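Local coordinates for protein peptidoglycan-binding domain 1 (PDB 5NM7) that is a modular phage endolysin that probably binds bacterial peptidoglycan through one domain and cleaves it with a lysozyme-like muramidase domain, at residues 14-18 / 30-34; 95-100 / 257-261. All coordinates share one frame; numbering follows the deposited sequence.

Contact 1. Residues 14-18 / 30-34; sequences VSYLQ and IDAIY. With GLY (glycine), chain D.
The flat amide of Q18 meets the flat carboxylate of D31 with the two planes 32° apart. D31 OD1 lies close to the amide plane of Q18, and NE2 donates to it at 2.9 Å. The N-H reaches the oxygen nearly along the C-O axis. At the other corner of the amide, Q18 OE1 takes the backbone N of A32 at 2.9 Å, and a weak, more bent bond comes from D31 N. The chain of Q18 is extended beyond CG, and this carries the amide from the helix to the loop. NE2 has a further partner in T38 OG1.

The Y34 ring has V14 CG2 at its edge, near the ring plane. L17 CD2 approaches obliquely, 3.4 Å from Y34 CE1. The phenol OH is bonded to G55 O, in the loop before helix 59-67.

The contact joins helix 12-23 to the loop that leads into helix 36-48, in what is probably the peptidoglycan-binding domain. The loop is shaped by an Asx turn. In it D31 OD1 accepts I33 N at 3.0 Å, from above the carboxylate plane. The same oxygen therefore receives both the amide and the backbone N-H. D31 CG stands between the backbone N and the carbonyl carbon (chi1 64°), which brings the carboxylate back to the Q18 amide.

A bound glycine uses this polar corner. Its N donates to D31 OD2 and to I33 O, each at 2.8 Å, and weakly to D31 OD1. A37 N and T38 N bind the glycine as well.

V14 CG1 packs on the loop backbone, 3.5 Å from A32 C. S15 CB touches I30 CG2 at 3.8 Å.

Contact 2. Residues 95-100 / 257-261; sequences RAVNEV and AFDRY
The side chains of R95 and Y261 cross at about a right angle. R95 CB sits over the centre of one face of the Y261 ring, 3.5 Å from its centroid. This is a CH-pi contact. R95 CD follows at 3.5 Å from Y261 CD1. CG of R95 lies anti to the carbonyl carbon (chi1 -67°), and the extended chain beyond it leads the guanidinium past the ring to a salt bridge with D77.

E99 meets two residues of the other helix. Its carboxylate stands 81° to the Y261 ring. Y261 OH donates to E99 OE1 in a very short bond of 2.5 Å. The other oxygen, E99 OE2, pairs with R260 NH2 in a salt bridge of 2.9 Å. The N-H comes in on the syn side, somewhat out of the carboxylate plane. A257 CA, of the same helix, lies over one face of the R260 guanidinium, toward its rim.

Small residues let the backbones come near. A96 CB is 3.7 Å from A257 CB and 3.5 Å from F258 N. V100 CG2 also reaches A257 CB, at 4.2 Å.

The axes of segments 95-100 and 257-261 approach to 8.8 Å, with 131° between their N-to-C directions. This is a helix-helix interface joining helices 91-101 and 250-265 of the largely helical, lysozyme-like N-acetylmuramidase part.

How the contacts relate
Contact 1 and contact 2 share no helix or loop. They lie in series along the chain, one in the putative peptidoglycan-binding part, the other in the muramidase part. Their centres are about 24 Å apart and their nearest atoms about 10 Å. The centre of contact 2 lies about 12 Å from the centre of the chain, against about 27 Å for that of contact 1. Each is only partly buried, but contact 1 includes exposed residues and contact 2 has none. Contact 1 joins a helix to a nearby loop, and Q18, D31 and I33 line a pocket that holds a glycine. Contact 2 pairs two helices distant in sequence. Its polar bonds link side chains, whereas those of contact 1 also use loop backbone.

Contact 1. Residues 14-18 / 30-34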
ATOM      1  N   VAL A  14       8.695 -21.075  11.118  1.00 21.20           N
ATOM      2  CA  VAL A  14       8.766 -21.513   9.743  1.00 21.59           C
ATOM      3  C   VAL A  14       8.281 -22.945   9.600  1.00 21.74           C
ATOM      4  O   VAL A  14       7.521 -23.250   8.696  1.00 21.28           O
ATOM      5  CB  VAL A  14      10.185 -21.374   9.150  1.00 20.63           C
ATOM      6  CG1 VAL A  14      10.254 -21.919   7.744  1.00 19.90           C
ATOM      7  CG2 VAL A  14      10.587 -19.904   9.165  1.00 21.68           C
ATOM      8  N   SER A  15       8.697 -23.844  10.496  1.00 23.73           N
ATOM      9  CA  SER A  15       8.217 -25.224  10.356  1.00 23.43           C
ATOM     10  C   SER A  15       6.706 -25.255  10.552  1.00 23.90           C
ATOM     11  O   SER A  15       6.037 -26.009   9.868  1.00 22.29           O
ATOM     12  CB  SER A  15       8.976 -26.214  11.254  1.00 25.16           C
ATOM     13  OG  SER A  15       9.129 -25.700  12.520  1.00 30.57           O
ATOM     14  N   TYR A  16       6.173 -24.426  11.458  1.00 23.98           N
ATOM     15  CA  TYR A  16       4.730 -24.300  11.634  1.00 27.12           C
ATOM     16  C   TYR A  16       4.066 -23.831  10.333  1.00 24.87           C
ATOM     17  O   TYR A  16       3.131 -24.443   9.844  1.00 21.56           O
ATOM     18  CB  TYR A  16       4.393 -23.364  12.788  1.00 29.46           C
ATOM     19  CG  TYR A  16       2.909 -23.243  13.020  1.00 35.96           C
ATOM     20  CD1 TYR A  16       2.185 -24.313  13.562  1.00 41.92           C
ATOM     21  CD2 TYR A  16       2.211 -22.096  12.654  1.00 37.41           C
ATOM     22  CE1 TYR A  16       0.811 -24.229  13.759  1.00 44.06           C
ATOM     23  CE2 TYR A  16       0.835 -22.000  12.852  1.00 42.37           C
ATOM     24  CZ  TYR A  16       0.146 -23.080  13.399  1.00 44.36           C
ATOM     25  OH  TYR A  16      -1.209 -22.993  13.597  1.00 54.85           O
ATOM     26  N   LEU A  17       4.637 -22.807   9.705  1.00 22.44           N
ATOM     27  CA  LEU A  17       4.142 -22.386   8.383  1.00 20.39           C
ATOM     28  C   LEU A  17       4.158 -23.515   7.363  1.00 19.81           C
ATOM     29  O   LEU A  17       3.182 -23.723   6.631  1.00 19.09           O
ATOM     30  CB  LEU A  17       4.984 -21.213   7.850  1.00 20.23           C
ATOM     31  CG  LEU A  17       4.638 -20.710   6.456  1.00 20.63           C
ATOM     32  CD1 LEU A  17       3.267 -20.029   6.419  1.00 22.35           C
ATOM     33  CD2 LEU A  17       5.731 -19.740   6.026  1.00 20.91           C
ATOM     34  N   GLN A  18       5.261 -24.243   7.290  1.00 21.57           N
ATOM     35  CA  GLN A  18       5.415 -25.316   6.310  1.00 22.78           C
ATOM     36  C   GLN A  18       4.327 -26.394   6.528  1.00 23.38           C
ATOM     37  O   GLN A  18       3.682 -26.853   5.586  1.00 23.38           O
ATOM     38  CB  GLN A  18       6.793 -25.918   6.402  1.00 22.61           C
ATOM     39  CG  GLN A  18       7.890 -24.989   5.890  1.00 23.19           C
ATOM     40  CD  GLN A  18       9.288 -25.422   6.244  1.00 21.89           C
ATOM     41  OE1 GLN A  18       9.535 -26.051   7.280  1.00 23.73           O
ATOM     42  NE2 GLN A  18      10.228 -25.072   5.390  1.00 22.47           N
ATOM     43  N   ILE A  30       9.693 -30.314   5.729  1.00 31.20           N
ATOM     44  CA  ILE A  30       9.507 -29.531   6.943  1.00 29.17           C
ATOM     45  C   ILE A  30      10.868 -29.413   7.638  1.00 31.02           C
ATOM     46  O   ILE A  30      11.220 -30.210   8.523  1.00 27.40           O
ATOM     47  CB  ILE A  30       8.478 -30.177   7.884  1.00 28.59           C
ATOM     48  CG1 ILE A  30       7.141 -30.397   7.165  1.00 31.11           C
ATOM     49  CG2 ILE A  30       8.258 -29.306   9.111  1.00 27.94           C
ATOM     50  CD1 ILE A  30       6.217 -31.358   7.882  1.00 32.86           C
ATOM     51  N   ASP A  31      11.631 -28.398   7.243  1.00 26.85           N
ATOM     52  CA  ASP A  31      12.990 -28.202   7.721  1.00 24.69           C
ATOM     53  C   ASP A  31      13.206 -26.869   8.439  1.00 23.60           C
ATOM     54  O   ASP A  31      14.336 -26.594   8.821  1.00 25.03           O
ATOM     55  CB  ASP A  31      13.950 -28.310   6.540  1.00 24.00           C
ATOM     56  CG  ASP A  31      13.729 -27.219   5.502  1.00 24.81           C
ATOM     57  OD1 ASP A  31      12.784 -26.423   5.665  1.00 23.95           O
ATOM     58  OD2 ASP A  31      14.456 -27.199   4.501  1.00 25.39           O
ATOM     59  N   ALA A  32      12.138 -26.083   8.649  1.00 22.84           N
ATOM     60  CA  ALA A  32      12.204 -24.825   9.373  1.00 24.00           C
ATOM     61  C   ALA A  32      13.046 -23.753   8.634  1.00 21.92           C
ATOM     62  O   ALA A  32      13.522 -22.807   9.266  1.00 23.67           O
ATOM     63  CB  ALA A  32      12.725 -25.050  10.810  1.00 25.82           C
ATOM     64  N   ILE A  33      13.214 -23.906   7.331  1.00 23.72           N
ATOM     65  CA  ILE A  33      13.985 -22.947   6.505  1.00 22.96           C
ATOM     66  C   ILE A  33      13.036 -22.379   5.445  1.00 22.26           C
ATOM     67  O   ILE A  33      12.498 -23.117   4.602  1.00 22.22           O
ATOM     68  CB  ILE A  33      15.171 -23.613   5.783  1.00 24.56           C
ATOM     69  CG1 ILE A  33      16.198 -24.138   6.789  1.00 26.65           C
ATOM     70  CG2 ILE A  33      15.857 -22.636   4.815  1.00 23.99           C
ATOM     71  CD1 ILE A  33      17.168 -25.139   6.188  1.00 27.23           C
ATOM     72  N   TYR A  34      12.851 -21.065   5.481  1.00 22.56           N
ATOM     73  CA  TYR A  34      11.995 -20.397   4.514  1.00 22.35           C
ATOM     74  C   TYR A  34      12.890 -20.071   3.327  1.00 23.57           C
ATOM     75  O   TYR A  34      13.443 -18.980   3.235  1.00 24.34           O
ATOM     76  CB  TYR A  34      11.406 -19.132   5.167  1.00 21.36           C
ATOM     77  CG  TYR A  34      10.186 -18.526   4.543  1.00 21.16           C
ATOM     78  CD1 TYR A  34       9.112 -18.154   5.337  1.00 20.98           C
ATOM     79  CD2 TYR A  34      10.110 -18.252   3.174  1.00 21.91           C
ATOM     80  CE1 TYR A  34       8.005 -17.544   4.811  1.00 20.86           C
ATOM     81  CE2 TYR A  34       8.984 -17.639   2.637  1.00 22.56           C
ATOM     82  CZ  TYR A  34       7.933 -17.284   3.485  1.00 21.35           C
ATOM     83  OH  TYR A  34       6.788 -16.671   3.011  1.00 20.70           O
TER
HETATM   84  N   GLY D 302      13.135 -25.304   3.003  1.00 28.23           N
HETATM   85  CA  GLY D 302      13.849 -25.223   1.711  1.00 28.89           C
HETATM   86  C   GLY D 302      13.129 -24.271   0.779  1.00 29.40           C
HETATM   87  O   GLY D 302      12.133 -23.634   1.155  1.00 26.79           O
HETATM   88  OXT GLY D 302      13.558 -24.136  -0.371  1.00 27.92           O

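Contact 2. Residues 95-100 / 257-261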
ATOM      1  N   ARG A  95       3.526  -5.754  -9.427  1.00 16.93           N
ATOM      2  CA  ARG A  95       3.765  -6.545  -8.234  1.00 18.95           C
ATOM      3  C   ARG A  95       4.894  -6.005  -7.385  1.00 18.51           C
ATOM      4  O   ARG A  95       4.771  -5.918  -6.157  1.00 18.00           O
ATOM      5  CB  ARG A  95       4.084  -7.985  -8.604  1.00 19.93           C
ATOM      6  CG  ARG A  95       2.930  -8.741  -9.213  1.00 23.26           C
ATOM      7  CD  ARG A  95       3.348 -10.211  -9.271  1.00 25.35           C
ATOM      8  NE  ARG A  95       2.327 -11.088  -9.820  1.00 32.56           N
ATOM      9  CZ  ARG A  95       1.216 -11.502  -9.190  1.00 34.14           C
ATOM     10  NH1 ARG A  95       0.912 -11.105  -7.945  1.00 35.75           N
ATOM     11  NH2 ARG A  95       0.393 -12.331  -9.820  1.00 35.25           N
ATOM     12  N   ALA A  96       6.001  -5.583  -8.021  1.00 16.99           N
ATOM     13  CA  ALA A  96       7.097  -4.943  -7.303  1.00 16.10           C
ATOM     14  C   ALA A  96       6.711  -3.651  -6.628  1.00 15.53           C
ATOM     15  O   ALA A  96       7.018  -3.426  -5.503  1.00 15.62           O
ATOM     16  CB  ALA A  96       8.271  -4.705  -8.243  1.00 16.98           C
ATOM     17  N   VAL A  97       5.981  -2.779  -7.326  1.00 16.34           N
ATOM     18  CA  VAL A  97       5.488  -1.539  -6.722  1.00 17.71           C
ATOM     19  C   VAL A  97       4.563  -1.789  -5.558  1.00 17.09           C
ATOM     20  O   VAL A  97       4.654  -1.134  -4.522  1.00 16.60           O
ATOM     21  CB  VAL A  97       4.774  -0.657  -7.745  1.00 20.81           C
ATOM     22  CG1 VAL A  97       4.100   0.531  -7.068  1.00 22.82           C
ATOM     23  CG2 VAL A  97       5.811  -0.122  -8.696  1.00 22.31           C
ATOM     24  N   ASN A  98       3.652  -2.717  -5.740  1.00 17.46           N
ATOM     25  CA  ASN A  98       2.738  -3.078  -4.666  1.00 18.93           C
ATOM     26  C   ASN A  98       3.483  -3.587  -3.448  1.00 19.70           C
ATOM     27  O   ASN A  98       3.213  -3.171  -2.325  1.00 19.55           O
ATOM     28  CB  ASN A  98       1.751  -4.112  -5.136  1.00 19.26           C
ATOM     29  CG  ASN A  98       0.675  -4.363  -4.116  1.00 19.17           C
ATOM     30  OD1 ASN A  98      -0.042  -3.445  -3.712  1.00 17.78           O
ATOM     31  ND2 ASN A  98       0.570  -5.599  -3.672  1.00 21.18           N
ATOM     32  N   GLU A  99       4.442  -4.477  -3.657  1.00 18.16           N
ATOM     33  CA  GLU A  99       5.234  -4.982  -2.532  1.00 18.68           C
ATOM     34  C   GLU A  99       5.999  -3.918  -1.782  1.00 18.68           C
ATOM     35  O   GLU A  99       6.028  -3.906  -0.543  1.00 20.70           O
ATOM     36  CB  GLU A  99       6.202  -6.086  -3.019  1.00 20.01           C
ATOM     37  CG  GLU A  99       7.023  -6.729  -1.900  1.00 22.81           C
ATOM     38  CD  GLU A  99       7.941  -7.838  -2.383  1.00 22.34           C
ATOM     39  OE1 GLU A  99       7.598  -8.535  -3.327  1.00 25.55           O
ATOM     40  OE2 GLU A  99       9.024  -7.956  -1.801  1.00 26.94           O
ATOM     41  N   VAL A 100       6.651  -3.027  -2.514  1.00 16.87           N
ATOM     42  CA  VAL A 100       7.543  -2.075  -1.902  1.00 18.61           C
ATOM     43  C   VAL A 100       6.821  -0.830  -1.407  1.00 18.52           C
ATOM     44  O   VAL A 100       7.154  -0.300  -0.331  1.00 19.32           O
ATOM     45  CB  VAL A 100       8.658  -1.705  -2.888  1.00 18.03           C
ATOM     46  CG1 VAL A 100       9.531  -0.628  -2.298  1.00 18.40           C
ATOM     47  CG2 VAL A 100       9.452  -2.966  -3.230  1.00 19.51           C
ATOM     48  N   ALA A 257      12.780  -6.573  -6.194  1.00 23.04           N
ATOM     49  CA  ALA A 257      11.461  -7.168  -6.257  1.00 22.52           C
ATOM     50  C   ALA A 257      11.021  -7.518  -7.674  1.00 22.43           C
ATOM     51  O   ALA A 257      10.470  -8.588  -7.918  1.00 21.04           O
ATOM     52  CB  ALA A 257      10.408  -6.253  -5.605  1.00 22.32           C
ATOM     53  N   PHE A 258      11.236  -6.571  -8.578  1.00 22.68           N
ATOM     54  CA  PHE A 258      10.913  -6.748  -9.985  1.00 21.36           C
ATOM     55  C   PHE A 258      11.657  -7.959 -10.561  1.00 22.87           C
ATOM     56  O   PHE A 258      11.040  -8.788 -11.234  1.00 22.00           O
ATOM     57  CB  PHE A 258      11.298  -5.503 -10.790  1.00 22.20           C
ATOM     58  CG  PHE A 258      11.181  -5.714 -12.282  1.00 22.44           C
ATOM     59  CD1 PHE A 258       9.931  -5.784 -12.904  1.00 22.66           C
ATOM     60  CD2 PHE A 258      12.319  -5.891 -13.051  1.00 23.61           C
ATOM     61  CE1 PHE A 258       9.812  -6.005 -14.272  1.00 22.64           C
ATOM     62  CE2 PHE A 258      12.210  -6.143 -14.414  1.00 24.91           C
ATOM     63  CZ  PHE A 258      10.963  -6.199 -15.027  1.00 24.64           C
ATOM     64  N   ASP A 259      12.950  -8.065 -10.245  1.00 24.43           N
ATOM     65  CA  ASP A 259      13.731  -9.239 -10.694  1.00 26.22           C
ATOM     66  C   ASP A 259      13.075 -10.512 -10.169  1.00 25.66           C
ATOM     67  O   ASP A 259      12.883 -11.451 -10.915  1.00 23.06           O
ATOM     68  CB  ASP A 259      15.191  -9.170 -10.237  1.00 26.97           C
ATOM     69  CG  ASP A 259      16.005  -8.060 -10.940  1.00 30.58           C
ATOM     70  OD1 ASP A 259      15.588  -7.558 -12.014  1.00 34.38           O
ATOM     71  OD2 ASP A 259      17.063  -7.661 -10.383  1.00 31.99           O
ATOM     72  N   ARG A 260      12.719 -10.539  -8.884  1.00 25.56           N
ATOM     73  CA  ARG A 260      12.040 -11.719  -8.309  1.00 27.95           C
ATOM     74  C   ARG A 260      10.767 -12.108  -9.037  1.00 25.05           C
ATOM     75  O   ARG A 260      10.542 -13.280  -9.349  1.00 26.19           O
ATOM     76  CB  ARG A 260      11.686 -11.522  -6.829  1.00 33.34           C
ATOM     77  CG  ARG A 260      12.690 -12.033  -5.841  1.00 39.25           C
ATOM     78  CD  ARG A 260      12.116 -12.054  -4.428  1.00 40.59           C
ATOM     79  NE  ARG A 260      11.517 -10.803  -3.951  1.00 44.62           N
ATOM     80  CZ  ARG A 260      12.178  -9.742  -3.473  1.00 46.36           C
ATOM     81  NH1 ARG A 260      13.521  -9.700  -3.411  1.00 46.02           N
ATOM     82  NH2 ARG A 260      11.485  -8.681  -3.070  1.00 43.05           N
ATOM     83  N   TYR A 261       9.907 -11.122  -9.283  1.00 23.62           N
ATOM     84  CA  TYR A 261       8.645 -11.364  -9.945  1.00 24.18           C
ATOM     85  C   TYR A 261       8.789 -11.723 -11.414  1.00 25.62           C
ATOM     86  O   TYR A 261       7.975 -12.484 -11.938  1.00 26.44           O
ATOM     87  CB  TYR A 261       7.668 -10.183  -9.778  1.00 25.43           C
ATOM     88  CG  TYR A 261       7.143 -10.036  -8.364  1.00 23.88           C
ATOM     89  CD1 TYR A 261       6.362 -11.048  -7.788  1.00 24.66           C
ATOM     90  CD2 TYR A 261       7.409  -8.903  -7.622  1.00 25.04           C
ATOM     91  CE1 TYR A 261       5.867 -10.926  -6.498  1.00 24.02           C
ATOM     92  CE2 TYR A 261       6.920  -8.766  -6.342  1.00 24.11           C
ATOM     93  CZ  TYR A 261       6.154  -9.786  -5.786  1.00 24.91           C
ATOM     94  OH  TYR A 261       5.691  -9.628  -4.502  1.00 26.48           O
TER